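2-c-methyl-d-erythritol 4-phosphate cytidylyltransferase (Streptococcus pneumoniae, PDB 2VSH) catalyses the transfer of the cytidylyl group of CTP to D-ribitol 5-phosphate, giving the CDP-activated ribitol used for teichoic acid precursors. Local coordinates at residues T139-V144 / G213-L218; T170-R175 / T195-I200. All blocks are in the same frame, centred on the assembly; numbering follows the deposited sequence.

Interaction 1: residues T139-V144 / G213-L218; sequences TVVEAV and GEYSNL
Tyr215 reaches across to the end of strand 136-142 and gives its hydroxyl proton to a backbone carbonyl: OH lies 2.6 Å from Glu142 O, which sits at the ring edge, in the ring plane. The donor is tilted 20° from the carbonyl plane. With CG beside its own backbone N (chi1 -71°), the tyrosine leaves its turn and slants across the strand end, where Val141 lies over one face of the ring, CB being 4.1 Å from the ring centroid in a CH-pi contact. A tyrosine suits this place because its flat ring packs on a beta-branched side chain while its hydroxyl still meets a carbonyl beyond.

The two methyls of Val141 divide the work. CG2, between the backbone N and the carbonyl carbon, is 3.6 Å from Tyr215 CE2, whereas CG1 turns to the backbone, 3.4 Å from Glu214 N. Gly213 lets the chains come this near: Gly213 N donates to Val140 O at 2.7 Å from above the carbonyl plane, and Thr139 CG2 presses tightly on Gly213 CA at 3.3 Å.

Strand 136-142 lies between strands 165-175 and 208-212, so the Gly213 bond prolongs the pairing with 208-212 just before the chain turns off through Glu214-Asn217, a type I turn, toward helix 223-232.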
loop_
_atom_site.group_PDB
_atom_site.type_symbol
_atom_site.label_atom_id
_atom_site.label_comp_id
_atom_site.label_asym_id
_atom_site.label_seq_id
_atom_site.Cartn_x
_atom_site.Cartn_y
_atom_site.Cartn_z
ATOM N N THR A 139 9.524 12.520 -0.899
ATOM C CA THR A 139 8.690 12.503 0.299
ATOM C C THR A 139 8.160 11.103 0.529
ATOM O O THR A 139 7.454 10.533 -0.320
ATOM C CB THR A 139 7.547 13.522 0.230
ATOM O OG1 THR A 139 8.050 14.784 -0.202
ATOM C CG2 THR A 139 6.942 13.728 1.588
ATOM N N VAL A 140 8.486 10.557 1.695
ATOM C CA VAL A 140 8.131 9.191 2.027
ATOM C C VAL A 140 7.576 9.059 3.445
ATOM O O VAL A 140 7.776 9.942 4.284
ATOM C CB VAL A 140 9.343 8.230 1.871
ATOM C CG1 VAL A 140 9.969 8.343 0.472
ATOM C CG2 VAL A 140 10.408 8.515 2.952
ATOM N N VAL A 141 6.896 7.945 3.692
ATOM C CA VAL A 141 6.511 7.508 5.033
ATOM C C VAL A 141 6.999 6.067 5.220
ATOM O O VAL A 141 7.268 5.368 4.240
ATOM C CB VAL A 141 4.967 7.570 5.263
ATOM C CG1 VAL A 141 4.498 9.004 5.364
ATOM C CG2 VAL A 141 4.199 6.822 4.182
ATOM N N GLU A 142 7.114 5.619 6.463
ATOM C CA GLU A 142 7.417 4.209 6.711
ATOM C C GLU A 142 6.356 3.318 6.084
ATOM O O GLU A 142 5.159 3.566 6.239
ATOM C CB GLU A 142 7.518 3.915 8.204
ATOM C CG GLU A 142 8.715 4.565 8.873
ATOM C CD GLU A 142 8.835 4.226 10.347
ATOM O OE1 GLU A 142 8.100 3.331 10.835
ATOM O OE2 GLU A 142 9.678 4.863 11.022
ATOM N N ALA A 143 6.806 2.285 5.370
ATOM C CA ALA A 143 5.906 1.311 4.762
ATOM C C ALA A 143 5.235 0.496 5.859
ATOM O O ALA A 143 5.900 0.051 6.796
ATOM C CB ALA A 143 6.664 0.415 3.801
ATOM N N VAL A 144 3.919 0.335 5.755
ATOM C CA VAL A 144 3.140 -0.410 6.748
ATOM C C VAL A 144 2.580 -1.698 6.132
ATOM O O VAL A 144 2.263 -2.654 6.843
ATOM C CB VAL A 144 2.019 0.469 7.371
ATOM C CG1 VAL A 144 1.087 -0.355 8.261
ATOM C CG2 VAL A 144 2.627 1.606 8.180
ATOM N N GLY A 213 6.868 12.443 4.858
ATOM C CA GLY A 213 5.507 12.576 4.361
ATOM C C GLY A 213 4.529 12.519 5.510
ATOM O O GLY A 213 4.881 12.826 6.647
ATOM N N GLU A 214 3.290 12.141 5.211
ATOM C CA GLU A 214 2.266 11.965 6.231
ATOM C C GLU A 214 1.336 10.866 5.760
ATOM O O GLU A 214 1.082 10.739 4.558
ATOM C CB GLU A 214 1.481 13.267 6.406
ATOM C CG GLU A 214 1.076 13.580 7.817
ATOM C CD GLU A 214 2.238 14.006 8.685
ATOM O OE1 GLU A 214 2.588 13.238 9.597
ATOM O OE2 GLU A 214 2.806 15.098 8.459
ATOM N N TYR A 215 0.826 10.063 6.692
ATOM C CA TYR A 215 -0.119 9.017 6.315
ATOM C C TYR A 215 -1.393 9.605 5.708
ATOM O O TYR A 215 -2.018 8.999 4.838
ATOM C CB TYR A 215 -0.383 8.065 7.493
ATOM C CG TYR A 215 0.840 7.218 7.736
ATOM C CD1 TYR A 215 1.631 7.397 8.867
ATOM C CD2 TYR A 215 1.251 6.286 6.785
ATOM C CE1 TYR A 215 2.791 6.630 9.064
ATOM C CE2 TYR A 215 2.401 5.522 6.970
ATOM C CZ TYR A 215 3.160 5.695 8.101
ATOM O OH TYR A 215 4.298 4.928 8.255
ATOM N N SER A 216 -1.725 10.814 6.141
ATOM C CA SER A 216 -2.855 11.578 5.618
ATOM C C SER A 216 -2.583 12.166 4.219
ATOM O O SER A 216 -3.514 12.600 3.557
ATOM C CB SER A 216 -3.204 12.715 6.591
ATOM O OG SER A 216 -2.110 13.625 6.658
ATOM N N ASN A 217 -1.324 12.180 3.772
ATOM C CA ASN A 217 -0.993 12.638 2.394
ATOM C C ASN A 217 -1.506 11.635 1.331
ATOM O O ASN A 217 -0.766 11.199 0.438
ATOM C CB ASN A 217 0.508 12.922 2.266
ATOM C CG ASN A 217 0.905 13.590 0.937
ATOM O OD1 ASN A 217 0.107 14.246 0.268
ATOM N ND2 ASN A 217 2.178 13.452 0.589
ATOM N N LEU A 218 -2.800 11.314 1.446
ATOM C CA LEU A 218 -3.509 10.376 0.576
ATOM C C LEU A 218 -3.436 10.758 -0.906
ATOM O O LEU A 218 -3.563 11.926 -1.255
ATOM C CB LEU A 218 -4.990 10.284 1.021
ATOM C CG LEU A 218 -6.013 9.442 0.241
ATOM C CD1 LEU A 218 -5.795 7.936 0.413
ATOM C CD2 LEU A 218 -7.440 9.783 0.649
#

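Interaction 2: residues T170-R175 / T195-I200; sequences TPQTFR and TDACKI
Gln172 and Phe174, alternate residues of strand 165-175, point from the same side of the strand at the first turn of helix 197-203. Extended beyond CG, Gln172 carries its amide to the start of that helix, where the amide and the carboxylate of Asp196 lie nearly perpendicular, their planes 83° apart. The aliphatic part of Gln172 runs past a sulfur: Cys198 SG is 3.7 Å from Gln172 CB. A long chain with a polar end suits a place between buried thiol and helix start.

The methyl of Ala197 touches both strand side chains. Its CB is 3.7 Å from Phe174 CE2, approaching the ring obliquely, and a side chain this small lets the helix start come close. Phe174 has CG in the crowded position between its backbone N and carbonyl carbon (chi1 41°), which turns the ring toward the helix start, where it also meets the rings of Phe179 and Phe201 with planes at small angles.

Asp196 is the N-cap of the helix, a role for which its short carboxylate is well suited: OD2 accepts from Lys199 N at 2.9 Å through the lone pair anti to OD1. In this GT-A-like nucleotidyltransferase domain the helix packs on an inner strand of the mixed sheet.

Farther out, Gln172 and Cys198 both touch Asp138 on strand 136-142. Ala197 packs on Asn87 and Ile90 of helix 86-100, Asn87 belonging to the probable CTP site. Ile159 of the second subunit packs on Asp196 and Cys198, and its carbonyl accepts from Lys199 NZ.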
loop_
_atom_site.group_PDB
_atom_site.type_symbol
_atom_site.label_atom_id
_atom_site.label_comp_id
_atom_site.label_asym_id
_atom_site.label_seq_id
_atom_site.Cartn_x
_atom_site.Cartn_y
_atom_site.Cartn_z
ATOM N N THR A 170 4.515 12.093 -2.794
ATOM C CA THR A 170 5.086 13.320 -3.336
ATOM C C THR A 170 4.870 14.419 -2.281
ATOM O O THR A 170 4.028 14.244 -1.406
ATOM C CB THR A 170 4.556 13.674 -4.756
ATOM O OG1 THR A 170 3.212 14.172 -4.706
ATOM C CG2 THR A 170 4.656 12.470 -5.719
ATOM N N PRO A 171 5.603 15.553 -2.363
ATOM C CA PRO A 171 6.573 16.022 -3.381
ATOM C C PRO A 171 7.829 15.198 -3.693
ATOM O O PRO A 171 8.299 14.387 -2.892
ATOM C CB PRO A 171 6.973 17.423 -2.877
ATOM C CG PRO A 171 5.854 17.874 -2.050
ATOM C CD PRO A 171 5.363 16.598 -1.352
ATOM N N GLN A 172 8.332 15.428 -4.899
ATOM C CA GLN A 172 9.660 15.042 -5.316
ATOM C C GLN A 172 10.294 16.315 -5.867
ATOM O O GLN A 172 9.741 16.961 -6.766
ATOM C CB GLN A 172 9.597 13.938 -6.372
ATOM C CG GLN A 172 8.887 12.694 -5.880
ATOM C CD GLN A 172 8.869 11.538 -6.879
ATOM O OE1 GLN A 172 8.992 10.382 -6.486
ATOM N NE2 GLN A 172 8.700 11.843 -8.161
ATOM N N THR A 173 11.444 16.679 -5.308
ATOM C CA THR A 173 12.004 18.017 -5.487
ATOM C C THR A 173 13.451 17.955 -5.985
ATOM O O THR A 173 14.254 17.149 -5.517
ATOM C CB THR A 173 11.902 18.819 -4.156
ATOM O OG1 THR A 173 10.522 18.889 -3.773
ATOM C CG2 THR A 173 12.470 20.240 -4.291
ATOM N N PHE A 174 13.771 18.812 -6.953
ATOM C CA PHE A 174 15.072 18.774 -7.596
ATOM C C PHE A 174 15.299 20.006 -8.475
ATOM O O PHE A 174 14.359 20.713 -8.817
ATOM C CB PHE A 174 15.224 17.462 -8.416
ATOM C CG PHE A 174 13.987 17.064 -9.177
ATOM C CD1 PHE A 174 13.586 17.771 -10.304
ATOM C CD2 PHE A 174 13.224 15.975 -8.768
ATOM C CE1 PHE A 174 12.428 17.404 -10.995
ATOM C CE2 PHE A 174 12.080 15.605 -9.457
ATOM C CZ PHE A 174 11.680 16.325 -10.570
ATOM N N ARG A 175 16.553 20.244 -8.849
ATOM C CA ARG A 175 16.891 21.336 -9.768
ATOM C C ARG A 175 16.352 20.985 -11.139
ATOM O O ARG A 175 16.484 19.845 -11.594
ATOM C CB ARG A 175 18.402 21.566 -9.799
ATOM C CG ARG A 175 18.927 22.249 -8.535
ATOM C CD ARG A 175 20.395 21.959 -8.236
ATOM N NE ARG A 175 20.651 22.357 -6.852
ATOM C CZ ARG A 175 20.496 21.577 -5.779
ATOM N NH1 ARG A 175 20.119 20.310 -5.885
ATOM N NH2 ARG A 175 20.723 22.077 -4.579
ATOM N N THR A 195 10.090 5.148 -14.455
ATOM C CA THR A 195 8.902 5.989 -14.511
ATOM C C THR A 195 8.823 7.024 -13.374
ATOM O O THR A 195 8.052 7.979 -13.459
ATOM C CB THR A 195 7.618 5.135 -14.487
ATOM O OG1 THR A 195 7.643 4.283 -13.340
ATOM C CG2 THR A 195 7.506 4.288 -15.735
ATOM N N ASP A 196 9.622 6.822 -12.330
ATOM C CA ASP A 196 9.647 7.685 -11.165
ATOM C C ASP A 196 10.815 8.646 -11.307
ATOM O O ASP A 196 11.917 8.238 -11.702
ATOM C CB ASP A 196 9.777 6.820 -9.902
ATOM C CG ASP A 196 9.862 7.637 -8.634
ATOM O OD1 ASP A 196 8.846 7.782 -7.935
ATOM O OD2 ASP A 196 10.951 8.138 -8.325
ATOM N N ALA A 197 10.579 9.917 -10.988
ATOM C CA ALA A 197 11.589 10.957 -11.181
ATOM C C ALA A 197 12.785 10.730 -10.259
ATOM O O ALA A 197 13.938 10.825 -10.689
ATOM C CB ALA A 197 10.980 12.352 -10.963
ATOM N N CYS A 198 12.510 10.409 -8.997
ATOM C CA CYS A 198 13.585 10.112 -8.046
ATOM C C CYS A 198 14.430 8.893 -8.452
ATOM O O CYS A 198 15.644 8.885 -8.249
ATOM C CB CYS A 198 13.028 9.958 -6.630
ATOM S SG CYS A 198 12.417 11.553 -5.972
ATOM N N LYS A 199 13.790 7.879 -9.021
ATOM C CA LYS A 199 14.491 6.682 -9.537
ATOM C C LYS A 199 15.606 7.042 -10.528
ATOM O O LYS A 199 16.675 6.439 -10.514
ATOM C CB LYS A 199 13.483 5.710 -10.174
ATOM C CG LYS A 199 14.061 4.460 -10.835
ATOM C CD LYS A 199 14.940 3.646 -9.890
ATOM C CE LYS A 199 15.416 2.346 -10.520
ATOM N NZ LYS A 199 14.313 1.333 -10.597
ATOM N N ILE A 200 15.353 8.036 -11.376
ATOM C CA ILE A 200 16.326 8.483 -12.372
ATOM C C ILE A 200 17.548 9.063 -11.671
ATOM O O ILE A 200 18.663 8.772 -12.065
ATOM C CB ILE A 200 15.725 9.524 -13.335
ATOM C CG1 ILE A 200 14.544 8.922 -14.115
ATOM C CG2 ILE A 200 16.782 10.076 -14.307
ATOM C CD1 ILE A 200 13.776 9.963 -14.914
#

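How the interactions relate
From the N terminus, residues 139-144 come first, on strand 136-142; the chain then passes through 170-175 and 195-200 before 213-218 closes the loop of interaction 1. Interaction 2 closes a shorter, mostly helical loop that lies wholly within that longer one, so the two nest and do not cross. Strands 136-142 and 165-175 are antiparallel neighbours in one sheet: interaction 1 ties strand 136-142 to the loop before helix 223-232, interaction 2 ties strand 165-175 to helix 197-203. The contacts also meet directly, for Thr139 OG1 lies 2.7 Å from Pro171 O and Asn217 ND2 lies 2.8 Å from Thr170 O, both probable hydrogen bonds.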